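Local structure of protein YchN (Escherichia coli, 1JX7) at residues Thr69-Lys79 and Leu92-Glu103; Met1-Pro12 and Asn34-Ala45. The protein is of unknown function but assembles into a homohexamer, a dimer of trimers, and belongs to the DsrE/DsrF-like family. One frame throughout, in Å; residues are numbered along the deposited sequence.

In the fold
Both contacts are parallel strand pairings in the one five-stranded sheet, whose order is 96-99, 75-78, 36-41, 3-8, 113-116. Interaction 2 pairs the interior strands 3-8 and 36-41, of which 3-8 borders 113-116, and interaction 1 adds 96-99, the outermost strand at the opposite edge. Their centres lie about 9 Å apart, and strands 36-41 and 75-78 join them: Lys76 N is 2.8 Å from Leu39 O, and Lys76 O is 2.8 Å from Leu41 N, both probable hydrogen bonds. Phe40 of interaction 2 packs on Lys76 and Cys78 of interaction 1. Both contacts also touch a second subunit of the hexamer.

Interaction 1: Thr69-Lys79 and Leu92-Glu103; sequences TAQNVPVKLCK and LIDGVEIGTLVE
Lys76 and Glu97 lie beside each other on two parallel strands, 75-78 and 96-99, the paired strands of a beta-alpha-beta unit whose crossover contains helix 79-84. The lysine chain bends at chi2 (-66°) and passes over Gly99, placing its ammonium group near Glu97. The salt bridge from Lys76 NZ to Glu97 OE1 spans 3.2 Å, and the nitrogen approaches from well above the carboxylate plane. Glu103, from the helix that follows, crosses the lysine at about a right angle, with its OE1 beside the methylenes and 4.7 Å from Lys76 NZ, so a second negative charge probably adds to the field at the ammonium. With an alanine here, Glu97 would probably lose its salt-bridge partner and Glu103 the alkyl chain it lies against.

The other face of the sheet is apolar. Leu77 CD1 touches two partners: Val96 CG1, whose side chain crosses it obliquely, and Leu92 CD1, 3.6 Å away on a side chain that slides past in the opposite direction. Val75 CG1 and Val96 CG2 extend this layer, which Leu65 of helix 61-70 covers at Val75. Nearer the start of the contact, Thr69 CB rests on Gly95 CA at 3.6 Å.

The backbones are laced in the alternating parallel pattern: Val75 O receives Glu97 N, Glu97 O receives Leu77 N, and Leu77 O receives Gly99 N, the last two at modelled lengths that are doubtfully short. Cys78 ends its strand as the N-cap of helix 79-84 and packs on Arg23 of a second subunit. Beyond it, Lys79 CD touches Ile98 CG2, and Lys79 N donates to Gly99 O over 2.7 Å.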
loop_
_atom_site.group_PDB
_atom_site.type_symbol
_atom_site.label_atom_id
_atom_site.label_comp_id
_atom_site.label_asym_id
_atom_site.label_seq_id
_atom_site.Cartn_x
_atom_site.Cartn_y
_atom_site.Cartn_z
ATOM N N THR A 69 24.502 1.751 -12.749
ATOM C CA THR A 69 25.807 1.880 -12.123
ATOM C C THR A 69 26.948 1.817 -13.137
ATOM O O THR A 69 28.021 2.376 -12.894
ATOM C CB THR A 69 26.050 0.819 -11.000
ATOM O OG1 THR A 69 26.220 -0.486 -11.568
ATOM C CG2 THR A 69 24.889 0.812 -10.016
ATOM N N ALA A 70 26.729 1.164 -14.276
ATOM C CA ALA A 70 27.785 1.073 -15.299
ATOM C C ALA A 70 28.106 2.469 -15.850
ATOM O O ALA A 70 29.224 2.740 -16.303
ATOM C CB ALA A 70 27.347 0.151 -16.426
ATOM N N GLN A 71 27.098 3.343 -15.792
ATOM C CA GLN A 71 27.172 4.728 -16.238
ATOM C C GLN A 71 27.690 5.625 -15.116
ATOM O O GLN A 71 27.752 6.844 -15.271
ATOM C CB GLN A 71 25.776 5.240 -16.594
ATOM C CG GLN A 71 25.213 4.830 -17.912
ATOM C CD GLN A 71 23.829 5.391 -18.095
ATOM O OE1 GLN A 71 22.848 4.834 -17.620
ATOM N NE2 GLN A 71 23.743 6.525 -18.776
ATOM N N ASN A 72 28.012 5.037 -13.974
ATOM C CA ASN A 72 28.508 5.798 -12.839
ATOM C C ASN A 72 27.439 6.638 -12.159
ATOM O O ASN A 72 27.750 7.654 -11.521
ATOM C CB ASN A 72 29.674 6.691 -13.262
ATOM C CG ASN A 72 30.746 5.926 -13.990
ATOM O OD1 ASN A 72 31.267 4.931 -13.471
ATOM N ND2 ASN A 72 31.083 6.364 -15.198
ATOM N N VAL A 73 26.182 6.233 -12.307
ATOM C CA VAL A 73 25.082 6.923 -11.650
ATOM C C VAL A 73 25.151 6.365 -10.234
ATOM O O VAL A 73 25.003 5.154 -10.031
ATOM C CB VAL A 73 23.723 6.572 -12.279
ATOM C CG1 VAL A 73 22.593 7.107 -11.423
ATOM C CG2 VAL A 73 23.640 7.158 -13.667
ATOM N N PRO A 74 25.393 7.224 -9.234
ATOM C CA PRO A 74 25.482 6.759 -7.846
ATOM C C PRO A 74 24.171 6.172 -7.322
ATOM O O PRO A 74 23.095 6.742 -7.515
ATOM C CB PRO A 74 25.900 8.008 -7.075
ATOM C CG PRO A 74 26.508 8.907 -8.128
ATOM C CD PRO A 74 25.615 8.681 -9.311
ATOM N N VAL A 75 24.284 5.031 -6.660
ATOM C CA VAL A 75 23.132 4.349 -6.087
ATOM C C VAL A 75 23.439 4.075 -4.622
ATOM O O VAL A 75 24.271 3.229 -4.302
ATOM C CB VAL A 75 22.879 3.005 -6.825
ATOM C CG1 VAL A 75 21.876 2.153 -6.057
ATOM C CG2 VAL A 75 22.383 3.283 -8.242
ATOM N N LYS A 76 22.765 4.797 -3.734
ATOM C CA LYS A 76 22.999 4.623 -2.303
ATOM C C LYS A 76 21.865 3.945 -1.546
ATOM O O LYS A 76 20.682 4.262 -1.755
ATOM C CB LYS A 76 23.301 5.991 -1.667
ATOM C CG LYS A 76 24.670 6.561 -2.026
ATOM C CD LYS A 76 25.772 5.693 -1.437
ATOM C CE LYS A 76 27.148 6.301 -1.631
ATOM N NZ LYS A 76 28.210 5.512 -0.917
ATOM N N LEU A 77 22.217 3.011 -0.684
ATOM C CA LEU A 77 21.241 2.300 0.137
ATOM C C LEU A 77 21.347 2.894 1.547
ATOM O O LEU A 77 22.447 3.049 2.073
ATOM C CB LEU A 77 21.550 0.804 0.189
ATOM C CG LEU A 77 21.776 0.028 -1.106
ATOM C CD1 LEU A 77 21.960 -1.440 -0.772
ATOM C CD2 LEU A 77 20.610 0.191 -2.048
ATOM N N CYS A 78 20.205 3.221 2.156
ATOM C CA CYS A 78 20.196 3.811 3.491
ATOM C C CYS A 78 20.736 2.879 4.563
ATOM O O CYS A 78 20.255 1.756 4.739
ATOM C CB CYS A 78 18.784 4.255 3.863
ATOM S SG CYS A 78 18.738 5.342 5.301
ATOM N N LYS A 79 21.735 3.371 5.294
ATOM C CA LYS A 79 22.400 2.634 6.362
ATOM C C LYS A 79 21.453 2.019 7.411
ATOM O O LYS A 79 21.476 0.815 7.655
ATOM C CB LYS A 79 23.390 3.568 7.042
ATOM C CG LYS A 79 24.198 2.941 8.143
ATOM C CD LYS A 79 25.140 1.903 7.599
ATOM C CE LYS A 79 26.254 1.681 8.591
ATOM N NZ LYS A 79 26.789 3.018 8.968
ATOM N N LEU A 92 26.520 -6.707 -2.326
ATOM C CA LEU A 92 25.639 -5.837 -3.080
ATOM C C LEU A 92 26.068 -5.813 -4.526
ATOM O O LEU A 92 27.207 -6.116 -4.843
ATOM C CB LEU A 92 25.677 -4.395 -2.542
ATOM C CG LEU A 92 25.104 -4.008 -1.173
ATOM C CD1 LEU A 92 23.721 -4.619 -1.005
ATOM C CD2 LEU A 92 26.024 -4.482 -0.080
ATOM N N ILE A 93 25.132 -5.458 -5.397
ATOM C CA ILE A 93 25.397 -5.340 -6.832
ATOM C C ILE A 93 26.511 -4.302 -6.909
ATOM O O ILE A 93 26.600 -3.423 -6.054
ATOM C CB ILE A 93 24.143 -4.827 -7.568
ATOM C CG1 ILE A 93 22.960 -5.756 -7.271
ATOM C CG2 ILE A 93 24.408 -4.743 -9.055
ATOM C CD1 ILE A 93 21.648 -5.311 -7.894
ATOM N N ASP A 94 27.355 -4.408 -7.924
ATOM C CA ASP A 94 28.482 -3.493 -8.076
ATOM C C ASP A 94 28.348 -2.074 -7.534
ATOM O O ASP A 94 28.457 -1.851 -6.329
ATOM C CB ASP A 94 28.918 -3.438 -9.539
ATOM C CG ASP A 94 29.628 -4.707 -9.974
ATOM O OD1 ASP A 94 30.480 -5.201 -9.205
ATOM O OD2 ASP A 94 29.343 -5.207 -11.087
ATOM N N GLY A 95 28.128 -1.110 -8.418
ATOM C CA GLY A 95 28.032 0.274 -7.986
ATOM C C GLY A 95 27.158 0.591 -6.787
ATOM O O GLY A 95 27.249 1.679 -6.230
ATOM N N VAL A 96 26.296 -0.341 -6.383
ATOM C CA VAL A 96 25.414 -0.110 -5.258
ATOM C C VAL A 96 26.193 0.063 -3.959
ATOM O O VAL A 96 27.119 -0.693 -3.692
ATOM C CB VAL A 96 24.424 -1.279 -5.117
ATOM C CG1 VAL A 96 23.677 -1.190 -3.782
ATOM C CG2 VAL A 96 23.444 -1.248 -6.281
ATOM N N GLU A 97 25.830 1.058 -3.157
ATOM C CA GLU A 97 26.514 1.302 -1.889
ATOM C C GLU A 97 25.607 1.744 -0.743
ATOM O O GLU A 97 24.465 2.148 -0.948
ATOM C CB GLU A 97 27.633 2.315 -2.079
ATOM C CG GLU A 97 28.816 1.738 -2.811
ATOM C CD GLU A 97 29.869 2.772 -3.110
ATOM O OE1 GLU A 97 30.305 3.444 -2.153
ATOM O OE2 GLU A 97 30.259 2.913 -4.294
ATOM N N ILE A 98 26.148 1.670 0.473
ATOM C CA ILE A 98 25.420 2.025 1.681
ATOM C C ILE A 98 25.640 3.468 2.104
ATOM O O ILE A 98 26.723 3.826 2.553
ATOM C CB ILE A 98 25.828 1.084 2.829
ATOM C CG1 ILE A 98 25.393 -0.344 2.480
ATOM C CG2 ILE A 98 25.214 1.537 4.125
ATOM C CD1 ILE A 98 25.797 -1.383 3.488
ATOM N N GLY A 99 24.608 4.297 1.971
ATOM C CA GLY A 99 24.732 5.699 2.342
ATOM C C GLY A 99 23.980 6.052 3.609
ATOM O O GLY A 99 23.469 5.170 4.313
ATOM N N THR A 100 23.887 7.338 3.909
ATOM C CA THR A 100 23.203 7.754 5.134
ATOM C C THR A 100 22.190 8.875 4.928
ATOM O O THR A 100 22.319 9.675 3.996
ATOM C CB THR A 100 24.212 8.230 6.189
ATOM O OG1 THR A 100 24.957 9.345 5.677
ATOM C CG2 THR A 100 25.163 7.101 6.554
ATOM N N LEU A 101 21.199 8.922 5.814
ATOM C CA LEU A 101 20.158 9.939 5.761
ATOM C C LEU A 101 20.798 11.305 5.585
ATOM O O LEU A 101 20.313 12.135 4.818
ATOM C CB LEU A 101 19.337 9.946 7.049
ATOM C CG LEU A 101 18.328 11.088 7.148
ATOM C CD1 LEU A 101 17.195 10.869 6.154
ATOM C CD2 LEU A 101 17.794 11.164 8.566
ATOM N N VAL A 102 21.889 11.522 6.318
ATOM C CA VAL A 102 22.636 12.774 6.273
ATOM C C VAL A 102 22.993 13.102 4.836
ATOM O O VAL A 102 22.985 14.259 4.447
ATOM C CB VAL A 102 23.944 12.681 7.123
ATOM C CG1 VAL A 102 24.890 13.840 6.784
ATOM C CG2 VAL A 102 23.610 12.710 8.594
ATOM N N GLU A 103 23.312 12.079 4.057
ATOM C CA GLU A 103 23.673 12.261 2.656
ATOM C C GLU A 103 22.445 12.625 1.832
ATOM O O GLU A 103 22.481 13.567 1.033
ATOM C CB GLU A 103 24.333 10.996 2.102
ATOM C CG GLU A 103 24.773 11.106 0.651
ATOM C CD GLU A 103 25.542 9.886 0.176
ATOM O OE1 GLU A 103 25.116 8.749 0.487
ATOM O OE2 GLU A 103 26.569 10.055 -0.518
#

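Interaction 2: Met1-Pro12 and Asn34-Ala45; sequences MQKIVIVANGAP and NLDLRLFLMSDA
Ile4 N donates to Asp36 O and Arg38 N to Ile4 O, each over 3.0 Å, opening a parallel ladder between strands 3-8 and 36-41. It continues through Ile6 N to Arg38 O and Phe40 N to Ile6 O, the latter almost straight at 176°. The Ala8 N to Phe40 O bond is weak, but Met42 N regains a firm hold on Ala8 O at 2.8 Å. The strand axes diverge by only 19°.

Asp36, Arg38 and Lys3 form a charged cluster on one face of the sheet. Both Asp36 carboxylate oxygens receive weak bonds from Arg38 NH1, part of a salt bridge. The Lys3 chain bends at chi3 (66°), which carries its ammonium over one face of the guanidinium, with NZ 4.6 Å from Asp36 OD2; the carboxylate probably offsets the two neighbouring positive charges. Arg38 also makes a cation-pi contact with Trp107.

Farther along this face, selenomethionine Met42, bent at its last torsion, brings CE to 3.6 Å from Val7 CG1 and also onto Asn9 OD1, while Met42 CG lies in the plane of the Phe40 ring at its edge. The opposite face is aliphatic. Ile6 and Leu39 run side by side in the same direction, Leu39 CD2 reaching 3.4 Å from Ile6 CB, and Ala8 CB meets Leu41 CD2 at 3.5 Å. The Ile4 and Leu35 side chains cross at about a right angle, meeting through Ile4 CD1 and Leu35 CD2.

These two strands and the intervening helix 17-31 form a beta-alpha-beta unit whose strands are both interior to the sheet. Ala25 of that helix covers Ile6 and Leu39; across the sheet, helix 101-107 lays Trp107 on Val5 and Phe40, while strands 113-116 and 75-78 flank the pair.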
loop_
_atom_site.group_PDB
_atom_site.type_symbol
_atom_site.label_atom_id
_atom_site.label_comp_id
_atom_site.label_asym_id
_atom_site.label_seq_id
_atom_site.Cartn_x
_atom_site.Cartn_y
_atom_site.Cartn_z
HETATM N N MSE A 1 24.427 22.396 -16.372
HETATM C CA MSE A 1 23.998 20.967 -16.308
HETATM C C MSE A 1 22.713 20.874 -15.493
HETATM O O MSE A 1 21.832 21.726 -15.612
HETATM C CB MSE A 1 25.105 20.122 -15.672
HETATM C CG MSE A 1 24.883 18.619 -15.718
HETATM SE SE MSE A 1 26.306 17.746 -15.028
HETATM C CE MSE A 1 26.418 18.500 -13.369
ATOM N N GLN A 2 22.605 19.840 -14.660
ATOM C CA GLN A 2 21.414 19.660 -13.843
ATOM C C GLN A 2 21.560 18.491 -12.889
ATOM O O GLN A 2 22.016 17.423 -13.282
ATOM C CB GLN A 2 20.202 19.421 -14.734
ATOM C CG GLN A 2 18.951 19.126 -13.968
ATOM C CD GLN A 2 17.723 19.079 -14.847
ATOM O OE1 GLN A 2 16.619 18.835 -14.366
ATOM N NE2 GLN A 2 17.906 19.317 -16.148
ATOM N N LYS A 3 21.163 18.708 -11.640
ATOM C CA LYS A 3 21.252 17.661 -10.637
ATOM C C LYS A 3 19.872 17.116 -10.301
ATOM O O LYS A 3 18.990 17.847 -9.824
ATOM C CB LYS A 3 21.933 18.182 -9.370
ATOM C CG LYS A 3 23.389 18.550 -9.579
ATOM C CD LYS A 3 24.150 18.705 -8.262
ATOM C CE LYS A 3 24.266 17.376 -7.524
ATOM N NZ LYS A 3 25.151 17.439 -6.326
ATOM N N ILE A 4 19.683 15.835 -10.552
ATOM C CA ILE A 4 18.415 15.181 -10.272
ATOM C C ILE A 4 18.593 14.028 -9.302
ATOM O O ILE A 4 19.373 13.104 -9.546
ATOM C CB ILE A 4 17.773 14.639 -11.556
ATOM C CG1 ILE A 4 17.283 15.796 -12.422
ATOM C CG2 ILE A 4 16.645 13.688 -11.204
ATOM C CD1 ILE A 4 16.776 15.344 -13.776
ATOM N N VAL A 5 17.871 14.087 -8.181
ATOM C CA VAL A 5 17.938 13.035 -7.185
ATOM C C VAL A 5 16.642 12.243 -7.272
ATOM O O VAL A 5 15.552 12.812 -7.425
ATOM C CB VAL A 5 18.074 13.603 -5.754
ATOM C CG1 VAL A 5 18.013 12.480 -4.738
ATOM C CG2 VAL A 5 19.377 14.362 -5.619
ATOM N N ILE A 6 16.765 10.918 -7.196
ATOM C CA ILE A 6 15.600 10.048 -7.236
ATOM C C ILE A 6 15.591 9.221 -5.963
ATOM O O ILE A 6 16.582 8.591 -5.611
ATOM C CB ILE A 6 15.639 9.092 -8.451
ATOM C CG1 ILE A 6 15.167 9.828 -9.708
ATOM C CG2 ILE A 6 14.775 7.852 -8.176
ATOM C CD1 ILE A 6 14.968 8.928 -10.927
ATOM N N VAL A 7 14.476 9.227 -5.253
ATOM C CA VAL A 7 14.389 8.438 -4.039
ATOM C C VAL A 7 13.374 7.324 -4.282
ATOM O O VAL A 7 12.510 7.440 -5.152
ATOM C CB VAL A 7 13.959 9.299 -2.839
ATOM C CG1 VAL A 7 14.353 8.607 -1.550
ATOM C CG2 VAL A 7 14.624 10.664 -2.911
ATOM N N ALA A 8 13.502 6.237 -3.538
ATOM C CA ALA A 8 12.600 5.109 -3.683
ATOM C C ALA A 8 12.375 4.411 -2.343
ATOM O O ALA A 8 13.319 4.182 -1.576
ATOM C CB ALA A 8 13.159 4.138 -4.700
ATOM N N ASN A 9 11.111 4.075 -2.074
ATOM C CA ASN A 9 10.708 3.415 -0.831
ATOM C C ASN A 9 10.216 1.996 -1.098
ATOM O O ASN A 9 10.254 1.138 -0.216
ATOM C CB ASN A 9 9.580 4.210 -0.163
ATOM C CG ASN A 9 10.034 5.559 0.363
ATOM O OD1 ASN A 9 10.812 6.266 -0.283
ATOM N ND2 ASN A 9 9.537 5.941 1.534
ATOM N N GLY A 10 9.766 1.747 -2.325
ATOM C CA GLY A 10 9.218 0.451 -2.674
ATOM C C GLY A 10 10.079 -0.811 -2.679
ATOM O O GLY A 10 11.232 -0.800 -3.111
ATOM N N ALA A 11 9.492 -1.903 -2.208
ATOM C CA ALA A 11 10.175 -3.195 -2.185
ATOM C C ALA A 11 10.239 -3.708 -3.616
ATOM O O ALA A 11 9.261 -3.598 -4.363
ATOM C CB ALA A 11 9.414 -4.193 -1.306
ATOM N N PRO A 12 11.386 -4.266 -4.016
ATOM C CA PRO A 12 11.532 -4.786 -5.380
ATOM C C PRO A 12 10.466 -5.822 -5.702
ATOM O O PRO A 12 10.052 -6.578 -4.825
ATOM C CB PRO A 12 12.929 -5.419 -5.364
ATOM C CG PRO A 12 13.643 -4.652 -4.310
ATOM C CD PRO A 12 12.621 -4.459 -3.237
ATOM N N ASN A 34 24.931 12.944 -20.050
ATOM C CA ASN A 34 25.709 13.599 -19.002
ATOM C C ASN A 34 24.895 13.989 -17.773
ATOM O O ASN A 34 25.432 14.561 -16.820
ATOM C CB ASN A 34 26.367 14.857 -19.570
ATOM C CG ASN A 34 27.838 14.952 -19.227
ATOM O OD1 ASN A 34 28.220 14.915 -18.056
ATOM N ND2 ASN A 34 28.676 15.069 -20.254
ATOM N N LEU A 35 23.607 13.694 -17.792
ATOM C CA LEU A 35 22.720 14.046 -16.686
ATOM C C LEU A 35 23.245 13.561 -15.337
ATOM O O LEU A 35 23.418 12.353 -15.129
ATOM C CB LEU A 35 21.319 13.464 -16.965
ATOM C CG LEU A 35 20.121 13.597 -16.024
ATOM C CD1 LEU A 35 20.159 12.485 -15.016
ATOM C CD2 LEU A 35 20.106 14.959 -15.354
ATOM N N ASP A 36 23.525 14.508 -14.441
ATOM C CA ASP A 36 24.009 14.195 -13.085
ATOM C C ASP A 36 22.813 13.597 -12.336
ATOM O O ASP A 36 21.956 14.320 -11.814
ATOM C CB ASP A 36 24.487 15.481 -12.386
ATOM C CG ASP A 36 24.787 15.276 -10.896
ATOM O OD1 ASP A 36 23.889 14.810 -10.167
ATOM O OD2 ASP A 36 25.916 15.598 -10.451
ATOM N N LEU A 37 22.766 12.267 -12.293
ATOM C CA LEU A 37 21.666 11.551 -11.661
ATOM C C LEU A 37 22.143 10.766 -10.459
ATOM O O LEU A 37 23.141 10.047 -10.534
ATOM C CB LEU A 37 21.049 10.593 -12.688
ATOM C CG LEU A 37 19.693 9.929 -12.438
ATOM C CD1 LEU A 37 19.494 8.860 -13.505
ATOM C CD2 LEU A 37 19.644 9.294 -11.056
ATOM N N ARG A 38 21.418 10.904 -9.350
ATOM C CA ARG A 38 21.745 10.211 -8.108
ATOM C C ARG A 38 20.497 9.468 -7.652
ATOM O O ARG A 38 19.388 10.019 -7.689
ATOM C CB ARG A 38 22.165 11.205 -7.037
ATOM C CG ARG A 38 23.511 11.874 -7.249
ATOM C CD ARG A 38 23.702 12.874 -6.136
ATOM N NE ARG A 38 25.096 13.101 -5.795
ATOM C CZ ARG A 38 25.916 13.898 -6.471
ATOM N NH1 ARG A 38 25.474 14.543 -7.539
ATOM N NH2 ARG A 38 27.169 14.051 -6.068
ATOM N N LEU A 39 20.688 8.229 -7.209
ATOM C CA LEU A 39 19.602 7.363 -6.752
ATOM C C LEU A 39 19.758 6.971 -5.300
ATOM O O LEU A 39 20.765 6.391 -4.912
ATOM C CB LEU A 39 19.575 6.080 -7.594
ATOM C CG LEU A 39 18.336 5.675 -8.404
ATOM C CD1 LEU A 39 17.175 5.376 -7.458
ATOM C CD2 LEU A 39 17.984 6.786 -9.393
ATOM N N PHE A 40 18.754 7.271 -4.497
ATOM C CA PHE A 40 18.802 6.903 -3.097
ATOM C C PHE A 40 17.683 5.907 -2.863
ATOM O O PHE A 40 16.600 6.069 -3.419
ATOM C CB PHE A 40 18.611 8.141 -2.216
ATOM C CG PHE A 40 18.979 7.907 -0.777
ATOM C CD1 PHE A 40 18.048 7.381 0.116
ATOM C CD2 PHE A 40 20.277 8.141 -0.340
ATOM C CE1 PHE A 40 18.404 7.085 1.426
ATOM C CE2 PHE A 40 20.643 7.854 0.968
ATOM C CZ PHE A 40 19.707 7.325 1.857
ATOM N N LEU A 41 17.934 4.880 -2.067
ATOM C CA LEU A 41 16.895 3.897 -1.777
ATOM C C LEU A 41 16.706 3.774 -0.273
ATOM O O LEU A 41 17.639 3.417 0.446
ATOM C CB LEU A 41 17.264 2.529 -2.353
ATOM C CG LEU A 41 17.610 2.472 -3.846
ATOM C CD1 LEU A 41 17.799 1.018 -4.273
ATOM C CD2 LEU A 41 16.514 3.149 -4.653
HETATM N N MSE A 42 15.490 4.074 0.192
HETATM C CA MSE A 42 15.159 3.999 1.613
HETATM C C MSE A 42 14.325 2.762 1.921
HETATM O O MSE A 42 13.950 2.010 1.031
HETATM C CB MSE A 42 14.382 5.250 2.056
HETATM C CG MSE A 42 15.162 6.552 1.961
HETATM SE SE MSE A 42 14.317 7.929 2.723
HETATM C CE MSE A 42 12.853 8.027 1.707
ATOM N N SER A 43 14.045 2.574 3.210
ATOM C CA SER A 43 13.240 1.490 3.682
ATOM C C SER A 43 13.322 0.208 2.861
ATOM O O SER A 43 14.425 -0.273 2.590
ATOM C CB SER A 43 11.789 1.918 3.792
ATOM O OG SER A 43 11.255 2.209 2.515
ATOM N N ASP A 44 12.193 -0.358 2.445
ATOM C CA ASP A 44 12.056 -1.494 1.541
ATOM C C ASP A 44 12.833 -1.611 0.226
ATOM O O ASP A 44 13.287 -2.715 -0.124
ATOM C CB ASP A 44 10.605 -1.756 1.234
ATOM C CG ASP A 44 9.771 -1.900 2.478
ATOM O OD1 ASP A 44 8.565 -2.173 2.338
ATOM O OD2 ASP A 44 10.325 -1.741 3.593
ATOM N N ALA A 45 13.005 -0.511 -0.499
ATOM C CA ALA A 45 13.722 -0.534 -1.778
ATOM C C ALA A 45 15.184 -0.923 -1.602
ATOM O O ALA A 45 15.918 -1.075 -2.568
ATOM C CB ALA A 45 13.630 0.859 -2.472
#